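Protein kinase (Staphylococcus aureus subsp. aureus Mu50, PDB 3PY9) probably senses muropeptides of the cell wall through its extracellular PASTA repeats, as the outer part of a membrane-bound serine/threonine kinase. Local coordinates at residues 159-164 with 199-204; 176-179 with 183-186; 10-15 with 21-26. All blocks are in the same frame, centred on the assembly; numbering follows the deposited sequence.

Along the chain contact 3 comes first, in the PASTA domain at 7-70, and closes before the other two begin. Contacts 1 and 2 belong to the PASTA domain at 144-205, with contact 2 nested in the loop that contact 1 closes. Their centres are 13 Å apart, and strands 198-204 and 183-187, one from each, are neighbours in one three-stranded sheet. Contact 1 ties helix 154-162 to that sheet; contact 2 packs the loop 176-179 against strand 183-187. Contact 3 lies about 79 Å from contact 1 and 92 Å from contact 2, centre to centre, so these two PASTA domains sit far apart along an extended chain, and each contact belongs to its own domain.

Contact 1. Residues 159-164 with 199-204; sequences KALEEK and ISFVVS
Leu-161 carries this contact for the helix, reaching across to Phe-201 and Ile-199 on strand 198-204. The two pieces of backbone stay well apart, with 8.3 Å between the CA of Leu-161 and the CA of Ile-199, and only side chains meet between them. Following the helix, Ala-160 packs on Phe-149 instead, and at Leu-161 the side chain turns toward the strand. CG lies anti to the carbonyl carbon, and an extended chi2 of 166° carries CD1 outward as the leading methyl. It arrives at the edge of the Phe-201 ring, in the ring plane, with Leu-161 CD1 3.4 Å from Phe-201 CZ and 3.7 Å from Phe-201 CE2. That is a close fit for two carbons, a methyl set against the rim of the aromatic ring and not over its face. The same methyl also meets Ile-199, more loosely, at 4.1 Å between Leu-161 CD1 and Ile-199 CG2. On the isoleucine this branch methyl, anti to the backbone N, is the nearest atom. All three side chains are buried, and the contact is purely apolar. Beyond Leu-161, Lys-164 N bonds back to Leu-161 O at 3.1 Å. The pattern fits the PASTA fold, in which one helix packs on a small sheet. Strand 198-204 is the central strand here, between 167-173, which runs parallel to it, and the antiparallel 183-187. Phe-201 also meets Phe-154 edge-to-face and touches Val-168 and Val-183, while Val-146 of strand 143-146 packs on both Leu-161 and Ile-199.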
loop_
_atom_site.group_PDB
_atom_site.type_symbol
_atom_site.label_atom_id
_atom_site.label_comp_id
_atom_site.label_asym_id
_atom_site.label_seq_id
_atom_site.Cartn_x
_atom_site.Cartn_y
_atom_site.Cartn_z
ATOM N N LYS A 159 17.971 13.528 13.061
ATOM C CA LYS A 159 17.531 12.739 14.199
ATOM C C LYS A 159 16.071 12.992 14.611
ATOM O O LYS A 159 15.335 12.039 14.844
ATOM C CB LYS A 159 18.490 12.888 15.385
ATOM C CG LYS A 159 19.551 11.776 15.460
ATOM C CD LYS A 159 20.746 12.185 16.364
ATOM C CE LYS A 159 21.734 11.027 16.581
ATOM N NZ LYS A 159 21.180 9.989 17.503
ATOM N N ALA A 160 15.654 14.257 14.678
ATOM C CA ALA A 160 14.274 14.586 15.056
ATOM C C ALA A 160 13.268 14.024 14.064
ATOM O O ALA A 160 12.211 13.540 14.463
ATOM C CB ALA A 160 14.085 16.079 15.198
ATOM N N LEU A 161 13.605 14.070 12.775
ATOM C CA LEU A 161 12.664 13.634 11.734
ATOM C C LEU A 161 12.680 12.119 11.558
ATOM O O LEU A 161 11.636 11.517 11.276
ATOM C CB LEU A 161 12.873 14.380 10.407
ATOM C CG LEU A 161 12.688 15.907 10.395
ATOM C CD1 LEU A 161 13.258 16.489 9.119
ATOM C CD2 LEU A 161 11.243 16.333 10.532
ATOM N N GLU A 162 13.846 11.512 11.759
ATOM C CA GLU A 162 13.963 10.058 11.819
ATOM C C GLU A 162 13.023 9.477 12.883
ATOM O O GLU A 162 12.380 8.454 12.640
ATOM C CB GLU A 162 15.396 9.593 12.144
ATOM C CG GLU A 162 16.580 10.064 11.263
ATOM C CD GLU A 162 16.626 9.454 9.887
ATOM O OE1 GLU A 162 15.561 9.389 9.238
ATOM O OE2 GLU A 162 17.727 9.072 9.434
ATOM N N GLU A 163 12.971 10.127 14.048
ATOM C CA GLU A 163 12.162 9.679 15.188
ATOM C C GLU A 163 10.666 9.923 14.983
ATOM O O GLU A 163 9.862 9.520 15.819
ATOM C CB GLU A 163 12.577 10.369 16.501
ATOM C CG GLU A 163 14.068 10.428 16.803
ATOM C CD GLU A 163 14.503 9.514 17.941
ATOM O OE1 GLU A 163 14.177 8.294 17.899
ATOM O OE2 GLU A 163 15.187 10.020 18.872
ATOM N N LYS A 164 10.305 10.628 13.914
ATOM C CA LYS A 164 8.893 10.813 13.545
ATOM C C LYS A 164 8.563 9.934 12.344
ATOM O O LYS A 164 7.461 10.017 11.786
ATOM C CB LYS A 164 8.580 12.287 13.252
ATOM C CG LYS A 164 8.703 13.220 14.464
ATOM C CD LYS A 164 7.366 13.845 14.888
ATOM C CE LYS A 164 6.363 12.841 15.487
ATOM N NZ LYS A 164 4.973 13.439 15.706
ATOM N N ILE A 199 12.048 13.573 3.413
ATOM C CA ILE A 199 12.426 14.993 3.556
ATOM C C ILE A 199 13.829 15.216 2.981
ATOM O O ILE A 199 14.774 14.506 3.357
ATOM C CB ILE A 199 12.366 15.455 5.035
ATOM C CG1 ILE A 199 11.127 14.854 5.757
ATOM C CG2 ILE A 199 12.378 16.985 5.136
ATOM C CD1 ILE A 199 9.756 15.161 5.092
ATOM N N SER A 200 13.943 16.182 2.060
ATOM C CA SER A 200 15.206 16.478 1.351
ATOM C C SER A 200 15.900 17.744 1.872
ATOM O O SER A 200 15.273 18.793 2.026
ATOM C CB SER A 200 14.966 16.606 -0.157
ATOM O OG SER A 200 14.351 15.439 -0.682
ATOM N N PHE A 201 17.198 17.625 2.125
ATOM C CA PHE A 201 17.991 18.677 2.763
ATOM C C PHE A 201 19.170 19.087 1.900
ATOM O O PHE A 201 19.833 18.243 1.301
ATOM C CB PHE A 201 18.543 18.179 4.101
ATOM C CG PHE A 201 17.534 18.160 5.201
ATOM C CD1 PHE A 201 17.341 19.280 5.990
ATOM C CD2 PHE A 201 16.790 17.016 5.457
ATOM C CE1 PHE A 201 16.421 19.271 7.025
ATOM C CE2 PHE A 201 15.843 16.995 6.493
ATOM C CZ PHE A 201 15.654 18.115 7.266
ATOM N N VAL A 202 19.419 20.387 1.830
ATOM C CA VAL A 202 20.691 20.878 1.314
ATOM C C VAL A 202 21.448 21.427 2.506
ATOM O O VAL A 202 20.943 22.291 3.234
ATOM C CB VAL A 202 20.527 21.897 0.170
ATOM C CG1 VAL A 202 21.898 22.430 -0.284
ATOM C CG2 VAL A 202 19.764 21.251 -1.004
ATOM N N VAL A 203 22.649 20.877 2.700
ATOM C CA VAL A 203 23.427 21.034 3.925
ATOM C C VAL A 203 24.761 21.737 3.639
ATOM O O VAL A 203 25.380 21.542 2.579
ATOM C CB VAL A 203 23.654 19.663 4.615
ATOM C CG1 VAL A 203 24.428 19.815 5.919
ATOM C CG2 VAL A 203 22.305 18.964 4.870
ATOM N N SER A 204 25.173 22.573 4.584
ATOM C CA SER A 204 26.387 23.357 4.438
ATOM C C SER A 204 27.632 22.550 4.811
ATOM O O SER A 204 27.710 21.958 5.896
ATOM C CB SER A 204 26.297 24.641 5.285
ATOM O OG SER A 204 27.447 25.457 5.119
#

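Contact 2. Residues 176-179 with 183-186; sequences DDID and VISQ
Ile-178 and Ile-184 are the closest pair of residues along the two backbones, their CA atoms 6.8 Å apart where the loop comes back past segment 183-186, and the chain turns a corner at Ile-184 before running on as strand. The side-chain contact is between these two isoleucines. Ile-184 leads with its terminal methyl, which is set into the fork of Ile-178: Ile-184 CD1 lies 3.6 Å from Ile-178 CG1, as far from Ile-178 CB, and 3.8 Å from Ile-178 CG2. Ile-184 takes CG1 beside its backbone N (chi1 -43°) and bends again at chi2 (-61°), which brings CD1 round to the loop although its first bond is not aimed there. Ile-184 and Ser-185 both face Val-202 on the middle strand of this PASTA domain's sheet, a classic beta bulge. Val-183, just before it, sends its CB away from the loop and is buried; what comes near the loop is its backbone, Val-183 O lying 4.1 Å from Ile-178 CG2. The backbone of Ile-178 is held from outside both segments. Its N bonds to Ser-175 OG, and its O receives a hydrogen bond from Ser-204 OG on strand 198-204. His-151 packs on the side chain of Ile-178, and Ser-175 touches that of Ile-184.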
loop_
_atom_site.group_PDB
_atom_site.type_symbol
_atom_site.label_atom_id
_atom_site.label_comp_id
_atom_site.label_asym_id
_atom_site.label_seq_id
_atom_site.Cartn_x
_atom_site.Cartn_y
_atom_site.Cartn_z
ATOM N N ASP A 176 28.838 30.532 2.309
ATOM C CA ASP A 176 29.601 31.549 3.001
ATOM C C ASP A 176 28.857 32.025 4.248
ATOM O O ASP A 176 29.484 32.429 5.228
ATOM C CB ASP A 176 29.918 32.702 2.043
ATOM C CG ASP A 176 30.828 32.271 0.892
ATOM O OD1 ASP A 176 31.905 31.690 1.164
ATOM O OD2 ASP A 176 30.469 32.503 -0.284
ATOM N N ASP A 177 27.526 31.946 4.222
ATOM C CA ASP A 177 26.706 32.435 5.337
ATOM C C ASP A 177 26.031 31.369 6.228
ATOM O O ASP A 177 25.326 31.714 7.181
ATOM C CB ASP A 177 25.679 33.492 4.866
ATOM C CG ASP A 177 25.013 33.147 3.528
ATOM O OD1 ASP A 177 25.724 33.004 2.507
ATOM O OD2 ASP A 177 23.762 33.068 3.487
ATOM N N ILE A 178 26.255 30.087 5.933
ATOM C CA ILE A 178 25.659 29.007 6.722
ATOM C C ILE A 178 26.737 28.086 7.303
ATOM O O ILE A 178 27.516 27.494 6.558
ATOM C CB ILE A 178 24.648 28.148 5.885
ATOM C CG1 ILE A 178 23.748 29.003 4.958
ATOM C CG2 ILE A 178 23.848 27.196 6.794
ATOM C CD1 ILE A 178 22.756 29.932 5.648
ATOM N N ASP A 179 26.767 27.965 8.632
ATOM C CA ASP A 179 27.759 27.141 9.325
ATOM C C ASP A 179 27.782 25.723 8.802
ATOM O O ASP A 179 26.756 25.181 8.374
ATOM C CB ASP A 179 27.490 27.085 10.833
ATOM C CG ASP A 179 27.763 28.399 11.532
ATOM O OD1 ASP A 179 28.112 29.385 10.844
ATOM O OD2 ASP A 179 27.619 28.444 12.778
ATOM N N VAL A 183 21.579 23.606 7.805
ATOM C CA VAL A 183 20.718 23.354 6.669
ATOM C C VAL A 183 20.556 24.620 5.834
ATOM O O VAL A 183 20.050 25.648 6.318
ATOM C CB VAL A 183 19.323 22.872 7.149
ATOM C CG1 VAL A 183 18.332 22.813 5.986
ATOM C CG2 VAL A 183 19.428 21.532 7.900
ATOM N N ILE A 184 20.983 24.526 4.576
ATOM C CA ILE A 184 20.716 25.553 3.579
ATOM C C ILE A 184 19.230 25.561 3.268
ATOM O O ILE A 184 18.597 26.590 3.345
ATOM C CB ILE A 184 21.483 25.317 2.234
ATOM C CG1 ILE A 184 22.940 24.893 2.462
ATOM C CG2 ILE A 184 21.376 26.549 1.318
ATOM C CD1 ILE A 184 23.766 25.888 3.195
ATOM N N SER A 185 18.683 24.399 2.917
ATOM C CA SER A 185 17.287 24.303 2.490
ATOM C C SER A 185 16.642 22.965 2.833
ATOM O O SER A 185 17.334 21.951 2.992
ATOM C CB SER A 185 17.174 24.551 0.988
ATOM O OG SER A 185 17.614 23.413 0.272
ATOM N N GLN A 186 15.310 22.979 2.917
ATOM C CA GLN A 186 14.525 21.796 3.313
ATOM C C GLN A 186 13.212 21.723 2.576
ATOM O O GLN A 186 12.491 22.714 2.464
ATOM C CB GLN A 186 14.230 21.808 4.814
ATOM C CG GLN A 186 13.538 20.538 5.363
ATOM C CD GLN A 186 13.179 20.691 6.839
ATOM O OE1 GLN A 186 13.884 21.388 7.587
ATOM N NE2 GLN A 186 12.070 20.055 7.266
#

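Contact 3. Residues 10-15 with 21-26; sequences PDVIGK and EQIFNK
Pro-10, Val-12 and Lys-15 pack against Ile-23 and Phe-24 of helix 17-26, the one helix of the PASTA domain at 7-70, and the loop that leads into it folds back over its flank. An Asx turn at Asp-11 and a type II beta turn from Val-12 to Lys-15 shape that loop, the latter closed by Lys-15 N to Val-12 O at 2.9 Å. Packing is tight at the Pro-10 and Val-12 end. The Pro-10 ring and the Ile-23 side chain run antiparallel past one another, with Pro-10 CB 3.6 Å from Ile-23 CG2. Pro-10 CG stands at the edge of the Phe-24 ring, near its plane, 4.2 Å from Phe-24 CD1. Val-12 crosses Phe-24 at about a right angle and uses both methyls: CG1 is 3.8 Å from Phe-24 CE1, and CG2 is 3.9 Å from Phe-24 CZ. Val-12 and Phe-24 are the buried residues here. The ring continues inward onto Leu-31, Val-64 and Val-66, and Val-12 rests on Ile-47 and Thr-50, so the loop and the helix share a core with strands 30-37, 47-51 and 63-69. At the other end the contact thins out. Lys-15, partly exposed, lays its aliphatic chain across Ile-23, Lys-15 CD approaching Ile-23 CD1 at 3.8 Å. The chi2 of Ile-23, 102°, strays from a staggered value, and it is this rotation that carries CD1 toward the lysine, while CG2 remains with Pro-10. On the other side of the loop, the CB of Asp-11 points away from the helix, and its OD1 takes the N-H of Ile-13 at 3.0 Å, from 37° above the carboxylate plane.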
loop_
_atom_site.group_PDB
_atom_site.type_symbol
_atom_site.label_atom_id
_atom_site.label_comp_id
_atom_site.label_asym_id
_atom_site.label_seq_id
_atom_site.Cartn_x
_atom_site.Cartn_y
_atom_site.Cartn_z
ATOM N N PRO A 10 -48.871 -33.409 18.770
ATOM C CA PRO A 10 -47.620 -33.574 19.527
ATOM C C PRO A 10 -46.519 -32.587 19.110
ATOM O O PRO A 10 -46.512 -32.104 17.971
ATOM C CB PRO A 10 -47.153 -35.006 19.174
ATOM C CG PRO A 10 -48.233 -35.636 18.399
ATOM C CD PRO A 10 -49.150 -34.569 17.900
ATOM N N ASP A 11 -45.587 -32.328 20.031
ATOM C CA ASP A 11 -44.469 -31.422 19.797
ATOM C C ASP A 11 -43.295 -32.206 19.202
ATOM O O ASP A 11 -42.792 -33.159 19.809
ATOM C CB ASP A 11 -44.074 -30.738 21.111
ATOM C CG ASP A 11 -42.923 -29.732 20.950
ATOM O OD1 ASP A 11 -42.569 -29.335 19.824
ATOM O OD2 ASP A 11 -42.372 -29.319 21.981
ATOM N N VAL A 12 -42.895 -31.834 17.992
ATOM C CA VAL A 12 -41.733 -32.446 17.346
ATOM C C VAL A 12 -40.726 -31.380 16.929
ATOM O O VAL A 12 -39.767 -31.661 16.200
ATOM C CB VAL A 12 -42.133 -33.328 16.136
ATOM C CG1 VAL A 12 -43.153 -34.388 16.555
ATOM C CG2 VAL A 12 -42.687 -32.462 14.975
ATOM N N ILE A 13 -40.948 -30.156 17.403
ATOM C CA ILE A 13 -40.107 -29.018 17.053
ATOM C C ILE A 13 -38.656 -29.311 17.471
ATOM O O ILE A 13 -38.419 -29.879 18.538
ATOM C CB ILE A 13 -40.652 -27.704 17.699
ATOM C CG1 ILE A 13 -42.123 -27.455 17.305
ATOM C CG2 ILE A 13 -39.753 -26.494 17.388
ATOM C CD1 ILE A 13 -42.407 -27.383 15.815
ATOM N N GLY A 14 -37.703 -28.958 16.611
ATOM C CA GLY A 14 -36.290 -29.250 16.855
ATOM C C GLY A 14 -35.878 -30.698 16.625
ATOM O O GLY A 14 -34.679 -31.022 16.671
ATOM N N LYS A 15 -36.856 -31.571 16.370
ATOM C CA LYS A 15 -36.594 -32.994 16.128
ATOM C C LYS A 15 -36.302 -33.293 14.653
ATOM O O LYS A 15 -36.484 -32.428 13.790
ATOM C CB LYS A 15 -37.776 -33.841 16.606
ATOM C CG LYS A 15 -37.923 -33.888 18.116
ATOM C CD LYS A 15 -39.113 -34.714 18.528
ATOM C CE LYS A 15 -39.087 -35.050 20.011
ATOM N NZ LYS A 15 -38.835 -33.875 20.923
ATOM N N GLU A 21 -41.958 -38.789 12.705
ATOM C CA GLU A 21 -42.912 -39.792 12.215
ATOM C C GLU A 21 -43.157 -40.855 13.284
ATOM O O GLU A 21 -44.301 -41.266 13.527
ATOM C CB GLU A 21 -42.464 -40.420 10.888
ATOM C CG GLU A 21 -43.511 -41.377 10.308
ATOM C CD GLU A 21 -43.389 -41.590 8.813
ATOM O OE1 GLU A 21 -42.274 -41.400 8.252
ATOM O OE2 GLU A 21 -44.424 -41.958 8.206
ATOM N N GLN A 22 -42.077 -41.264 13.941
ATOM C CA GLN A 22 -42.163 -42.085 15.150
ATOM C C GLN A 22 -43.134 -41.505 16.201
ATOM O O GLN A 22 -44.023 -42.216 16.668
ATOM C CB GLN A 22 -40.764 -42.302 15.732
ATOM C CG GLN A 22 -39.940 -43.345 14.997
ATOM C CD GLN A 22 -39.970 -44.704 15.679
ATOM O OE1 GLN A 22 -39.344 -45.666 15.212
ATOM N NE2 GLN A 22 -40.689 -44.790 16.802
ATOM N N ILE A 23 -42.996 -40.228 16.560
ATOM C CA ILE A 23 -43.954 -39.614 17.504
ATOM C C ILE A 23 -45.389 -39.546 16.940
ATOM O O ILE A 23 -46.349 -39.741 17.680
ATOM C CB ILE A 23 -43.486 -38.209 18.030
ATOM C CG1 ILE A 23 -42.308 -38.331 19.003
ATOM C CG2 ILE A 23 -44.591 -37.477 18.759
ATOM C CD1 ILE A 23 -40.984 -37.997 18.399
ATOM N N PHE A 24 -45.533 -39.268 15.641
ATOM C CA PHE A 24 -46.863 -39.164 15.021
ATOM C C PHE A 24 -47.583 -40.515 14.972
ATOM O O PHE A 24 -48.794 -40.582 15.244
ATOM C CB PHE A 24 -46.805 -38.587 13.591
ATOM C CG PHE A 24 -46.360 -37.134 13.503
ATOM C CD1 PHE A 24 -46.616 -36.229 14.528
ATOM C CD2 PHE A 24 -45.713 -36.679 12.363
ATOM C CE1 PHE A 24 -46.209 -34.884 14.426
ATOM C CE2 PHE A 24 -45.304 -35.348 12.247
ATOM C CZ PHE A 24 -45.546 -34.446 13.280
ATOM N N ASN A 25 -46.858 -41.572 14.602
ATOM C CA ASN A 25 -47.455 -42.901 14.470
ATOM C C ASN A 25 -47.963 -43.389 15.812
ATOM O O ASN A 25 -49.112 -43.822 15.939
ATOM C CB ASN A 25 -46.450 -43.908 13.915
ATOM C CG ASN A 25 -46.181 -43.722 12.443
ATOM O OD1 ASN A 25 -46.944 -43.051 11.732
ATOM N ND2 ASN A 25 -45.095 -44.324 11.967
ATOM N N LYS A 26 -47.084 -43.295 16.805
ATOM C CA LYS A 26 -47.407 -43.574 18.194
ATOM C C LYS A 26 -48.686 -42.861 18.645
ATOM O O LYS A 26 -49.464 -43.418 19.420
ATOM C CB LYS A 26 -46.202 -43.229 19.090
ATOM C CG LYS A 26 -46.508 -42.490 20.414
ATOM C CD LYS A 26 -47.145 -43.382 21.503
ATOM C CE LYS A 26 -47.720 -42.545 22.657
ATOM N NZ LYS A 26 -46.646 -41.859 23.432
#